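Local coordinates for protein subtilisin-like serine protease (Fervidobacterium pennivorans, PDB 1R6V) that degrades keratin into peptides as a subtilisin-like serine protease, allowing its bacterium to grow on native feathers, at residues N460-R472 with Y479-P491. The protein carries 1 engineered substitution. Sequence-based numbering, arbitrary orientation.
Sequences NFGVPTVFVSMMR and YAKTGPDGIARFP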
loop_
_atom_site.group_PDB
_atom_site.type_symbol
_atom_site.label_atom_id
_atom_site.label_comp_id
_atom_site.label_asym_id
_atom_site.label_seq_id
_atom_site.Cartn_x
_atom_site.Cartn_y
_atom_site.Cartn_z
ATOM N N ASN A 460 26.718 1.850 1.334
ATOM C CA ASN A 460 26.763 3.074 0.558
ATOM C C ASN A 460 25.452 3.368 -0.176
ATOM O O ASN A 460 25.064 4.521 -0.308
ATOM C CB ASN A 460 27.916 3.016 -0.446
ATOM C CG ASN A 460 29.273 2.986 0.229
ATOM O OD1 ASN A 460 29.533 3.765 1.145
ATOM N ND2 ASN A 460 30.148 2.095 -0.226
ATOM N N PHE A 461 24.764 2.331 -0.639
ATOM C CA PHE A 461 23.518 2.529 -1.360
ATOM C C PHE A 461 22.375 1.685 -0.819
ATOM O O PHE A 461 22.558 0.519 -0.491
ATOM C CB PHE A 461 23.702 2.193 -2.845
ATOM C CG PHE A 461 24.570 3.168 -3.589
ATOM C CD1 PHE A 461 25.940 2.955 -3.711
ATOM C CD2 PHE A 461 24.011 4.302 -4.170
ATOM C CE1 PHE A 461 26.740 3.861 -4.404
ATOM C CE2 PHE A 461 24.804 5.215 -4.864
ATOM C CZ PHE A 461 26.170 4.993 -4.982
ATOM N N GLY A 462 21.188 2.281 -0.727
ATOM C CA GLY A 462 20.045 1.518 -0.266
ATOM C C GLY A 462 19.568 0.595 -1.383
ATOM O O GLY A 462 19.663 0.938 -2.567
ATOM N N VAL A 463 19.038 -0.568 -1.020
ATOM C CA VAL A 463 18.552 -1.536 -2.005
ATOM C C VAL A 463 17.029 -1.451 -2.061
ATOM O O VAL A 463 16.335 -1.722 -1.078
ATOM C CB VAL A 463 18.953 -2.990 -1.628
ATOM C CG1 VAL A 463 18.604 -3.934 -2.755
ATOM C CG2 VAL A 463 20.432 -3.060 -1.297
ATOM N N PRO A 464 16.487 -1.072 -3.222
ATOM C CA PRO A 464 15.038 -0.952 -3.385
ATOM C C PRO A 464 14.285 -2.239 -3.709
ATOM O O PRO A 464 14.829 -3.166 -4.310
ATOM C CB PRO A 464 14.911 0.085 -4.499
ATOM C CG PRO A 464 16.089 -0.218 -5.361
ATOM C CD PRO A 464 17.208 -0.512 -4.383
ATOM N N THR A 465 13.016 -2.255 -3.306
ATOM C CA THR A 465 12.092 -3.367 -3.526
ATOM C C THR A 465 12.449 -4.665 -2.811
ATOM O O THR A 465 12.122 -5.757 -3.279
ATOM C CB THR A 465 11.870 -3.666 -5.043
ATOM O OG1 THR A 465 12.995 -4.370 -5.584
ATOM C CG2 THR A 465 11.673 -2.363 -5.814
ATOM N N VAL A 466 13.139 -4.539 -1.686
ATOM C CA VAL A 466 13.478 -5.704 -0.880
ATOM C C VAL A 466 12.262 -5.915 0.022
ATOM O O VAL A 466 11.731 -4.955 0.602
ATOM C CB VAL A 466 14.737 -5.435 -0.035
ATOM C CG1 VAL A 466 14.924 -6.543 1.007
ATOM C CG2 VAL A 466 15.961 -5.374 -0.951
ATOM N N PHE A 467 11.797 -7.155 0.121
ATOM C CA PHE A 467 10.638 -7.458 0.951
ATOM C C PHE A 467 11.095 -7.604 2.393
ATOM O O PHE A 467 12.154 -8.166 2.660
ATOM C CB PHE A 467 9.973 -8.764 0.503
ATOM C CG PHE A 467 10.252 -9.134 -0.935
ATOM C CD1 PHE A 467 11.456 -9.751 -1.298
ATOM C CD2 PHE A 467 9.305 -8.886 -1.923
ATOM C CE1 PHE A 467 11.707 -10.114 -2.634
ATOM C CE2 PHE A 467 9.541 -9.241 -3.255
ATOM C CZ PHE A 467 10.744 -9.858 -3.610
ATOM N N VAL A 468 10.306 -7.073 3.323
ATOM C CA VAL A 468 10.645 -7.181 4.737
ATOM C C VAL A 468 9.406 -7.703 5.432
ATOM O O VAL A 468 8.350 -7.059 5.453
ATOM C CB VAL A 468 11.062 -5.823 5.342
ATOM C CG1 VAL A 468 11.369 -5.989 6.842
ATOM C CG2 VAL A 468 12.294 -5.292 4.629
ATOM N N SER A 469 9.551 -8.890 6.004
ATOM C CA SER A 469 8.456 -9.568 6.667
ATOM C C SER A 469 8.748 -9.711 8.155
ATOM O O SER A 469 9.771 -10.278 8.522
ATOM C CB SER A 469 8.306 -10.949 6.018
ATOM O OG SER A 469 7.180 -11.645 6.496
ATOM N N MET A 470 7.873 -9.176 9.008
ATOM C CA MET A 470 8.070 -9.284 10.461
ATOM C C MET A 470 7.063 -10.323 10.921
ATOM O O MET A 470 5.868 -10.066 10.949
ATOM C CB MET A 470 7.819 -7.933 11.147
ATOM C CG MET A 470 8.672 -6.790 10.584
ATOM S SD MET A 470 8.381 -5.151 11.346
ATOM C CE MET A 470 8.932 -5.511 13.145
ATOM N N MET A 471 7.561 -11.504 11.274
ATOM C CA MET A 471 6.701 -12.606 11.659
ATOM C C MET A 471 6.857 -13.006 13.119
ATOM O O MET A 471 7.884 -12.742 13.743
ATOM C CB MET A 471 7.020 -13.811 10.767
ATOM C CG MET A 471 7.212 -13.452 9.290
ATOM S SD MET A 471 7.567 -14.901 8.195
ATOM C CE MET A 471 5.894 -15.327 7.785
ATOM N N ARG A 472 5.823 -13.639 13.644
ATOM C CA ARG A 472 5.829 -14.124 15.023
ATOM C C ARG A 472 4.707 -15.137 15.174
ATOM O O ARG A 472 3.758 -15.135 14.397
ATOM C CB ARG A 472 5.656 -12.965 16.001
ATOM C CG ARG A 472 4.584 -11.978 15.606
ATOM C CD ARG A 472 4.486 -10.868 16.629
ATOM N NE ARG A 472 3.522 -9.852 16.234
ATOM C CZ ARG A 472 3.130 -8.860 17.020
ATOM N NH1 ARG A 472 3.621 -8.757 18.249
ATOM N NH2 ARG A 472 2.258 -7.970 16.572
ATOM N N TYR A 479 4.345 -6.300 6.979
ATOM C CA TYR A 479 5.062 -6.442 5.722
ATOM C C TYR A 479 5.225 -5.089 5.052
ATOM O O TYR A 479 4.338 -4.245 5.132
ATOM C CB TYR A 479 4.283 -7.390 4.800
ATOM C CG TYR A 479 4.815 -7.486 3.378
ATOM C CD1 TYR A 479 4.433 -6.560 2.401
ATOM C CD2 TYR A 479 5.691 -8.503 3.012
ATOM C CE1 TYR A 479 4.917 -6.650 1.090
ATOM C CE2 TYR A 479 6.180 -8.602 1.702
ATOM C CZ TYR A 479 5.791 -7.674 0.752
ATOM O OH TYR A 479 6.287 -7.774 -0.533
ATOM N N ALA A 480 6.365 -4.882 4.407
ATOM C CA ALA A 480 6.628 -3.646 3.675
ATOM C C ALA A 480 7.781 -3.878 2.712
ATOM O O ALA A 480 8.598 -4.773 2.899
ATOM C CB ALA A 480 6.977 -2.510 4.625
ATOM N N LYS A 481 7.848 -3.058 1.678
ATOM C CA LYS A 481 8.918 -3.180 0.698
ATOM C C LYS A 481 9.838 -1.970 0.820
ATOM O O LYS A 481 9.371 -0.851 1.035
ATOM C CB LYS A 481 8.303 -3.239 -0.692
ATOM C CG LYS A 481 7.297 -4.365 -0.828
ATOM C CD LYS A 481 6.596 -4.358 -2.174
ATOM C CE LYS A 481 7.427 -5.042 -3.235
ATOM N NZ LYS A 481 6.664 -5.143 -4.517
ATOM N N THR A 482 11.142 -2.170 0.673
ATOM C CA THR A 482 12.045 -1.032 0.789
ATOM C C THR A 482 11.859 -0.079 -0.381
ATOM O O THR A 482 11.582 -0.503 -1.502
ATOM C CB THR A 482 13.536 -1.455 0.860
ATOM O OG1 THR A 482 13.894 -2.166 -0.331
ATOM C CG2 THR A 482 13.792 -2.345 2.093
ATOM N N GLY A 483 12.001 1.213 -0.101
ATOM C CA GLY A 483 11.870 2.220 -1.141
ATOM C C GLY A 483 13.218 2.476 -1.793
ATOM O O GLY A 483 14.184 1.740 -1.544
ATOM N N PRO A 484 13.331 3.524 -2.621
ATOM C CA PRO A 484 14.596 3.837 -3.293
ATOM C C PRO A 484 15.805 4.015 -2.382
ATOM O O PRO A 484 16.948 3.839 -2.819
ATOM C CB PRO A 484 14.271 5.111 -4.068
ATOM C CG PRO A 484 13.219 5.766 -3.224
ATOM C CD PRO A 484 12.336 4.589 -2.858
ATOM N N ASP A 485 15.574 4.386 -1.127
ATOM C CA ASP A 485 16.693 4.570 -0.211
ATOM C C ASP A 485 16.935 3.348 0.662
ATOM O O ASP A 485 17.674 3.418 1.639
ATOM C CB ASP A 485 16.487 5.803 0.668
ATOM C CG ASP A 485 16.354 7.085 -0.145
ATOM O OD1 ASP A 485 17.061 7.234 -1.172
ATOM O OD2 ASP A 485 15.545 7.952 0.249
ATOM N N GLY A 486 16.301 2.233 0.301
ATOM C CA GLY A 486 16.483 0.994 1.038
ATOM C C GLY A 486 15.737 0.900 2.355
ATOM O O GLY A 486 15.929 -0.038 3.131
ATOM N N ILE A 487 14.859 1.853 2.606
ATOM C CA ILE A 487 14.135 1.835 3.867
ATOM C C ILE A 487 12.718 1.293 3.781
ATOM O O ILE A 487 11.957 1.661 2.890
ATOM C CB ILE A 487 14.099 3.255 4.476
ATOM C CG1 ILE A 487 15.533 3.750 4.684
ATOM C CG2 ILE A 487 13.323 3.244 5.798
ATOM C CD1 ILE A 487 15.656 5.238 4.926
ATOM N N ALA A 488 12.378 0.393 4.703
ATOM C CA ALA A 488 11.027 -0.153 4.790
ATOM C C ALA A 488 10.598 0.412 6.143
ATOM O O ALA A 488 11.244 0.146 7.161
ATOM C CB ALA A 488 11.045 -1.684 4.828
ATOM N N ARG A 489 9.530 1.203 6.144
ATOM C CA ARG A 489 9.054 1.857 7.359
ATOM C C ARG A 489 7.824 1.189 7.916
ATOM O O ARG A 489 6.897 0.864 7.173
ATOM C CB ARG A 489 8.703 3.328 7.083
ATOM C CG ARG A 489 9.770 4.129 6.364
ATOM C CD ARG A 489 9.288 5.561 6.119
ATOM N NE ARG A 489 9.285 6.355 7.346
ATOM C CZ ARG A 489 9.139 7.679 7.392
ATOM N NH1 ARG A 489 8.976 8.379 6.273
ATOM N NH2 ARG A 489 9.169 8.309 8.561
ATOM N N PHE A 490 7.811 1.021 9.239
ATOM C CA PHE A 490 6.692 0.392 9.932
ATOM C C PHE A 490 6.173 1.334 11.016
ATOM O O PHE A 490 6.628 1.272 12.148
ATOM C CB PHE A 490 7.156 -0.919 10.580
ATOM C CG PHE A 490 7.586 -1.958 9.579
ATOM C CD1 PHE A 490 8.871 -1.950 9.047
ATOM C CD2 PHE A 490 6.688 -2.926 9.153
ATOM C CE1 PHE A 490 9.258 -2.896 8.095
ATOM C CE2 PHE A 490 7.060 -3.876 8.202
ATOM C CZ PHE A 490 8.347 -3.859 7.674
ATOM N N PRO A 491 5.189 2.183 10.692
ATOM C CA PRO A 491 4.673 3.104 11.707
ATOM C C PRO A 491 3.643 2.527 12.651
ATOM O O PRO A 491 2.801 1.713 12.265
ATOM C CB PRO A 491 4.092 4.250 10.883
ATOM C CG PRO A 491 3.644 3.576 9.619
ATOM C CD PRO A 491 4.659 2.491 9.350
#
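T482 and the backbone of 463-466 show how one buried hydroxyl can bridge two main-chain groups, V463 O and V466 N, across a bend. T482 OG1 gives its proton to V463 O at 2.6 Å, on a lone pair in the carbonyl plane. The same T482 OG1 accepts V466 N at 2.8 Å in a nearly straight bond. With chi1 at 60°, OG1 sits between the backbone N and the carbonyl carbon, while CG2 lies against V466 CB. The main chain of T482 completes the clasp: its N donates to V466 O, and its O receives T465 N from above the carbonyl plane. Replacing T482 by an alanine removes OG1 and would probably leave V466 N and V463 O without their shared partner, the bend less firmly held. Just beyond, G462 and G486 pass with CA atoms 3.8 Å apart, too close for a side chain on either.

Further along, V468 pairs with A480 through two backbone bonds and turns inward, CG2 against A488 CB and CG1 obliquely at F490 CZ. M470 SD rests 3.5 Å from the F490 ring centroid, over one face, a Met-aromatic contact; CG anti to the carbonyl carbon (chi1 -55°) and an extended chi2 bring the sulfur there.

The face bearing F467, Y479 and K481 is looser and partly exposed: F467 and Y479 lie side by side, Y479 OH at the F467 ring edge, 3.5 Å from F467 CD2, and K481 only skirts that ring. Hairpin 466-471/478-481 thus covers strand 487-494 of a second sheet, the two-layer packing of a beta-sandwich, here in the Ig-like domain.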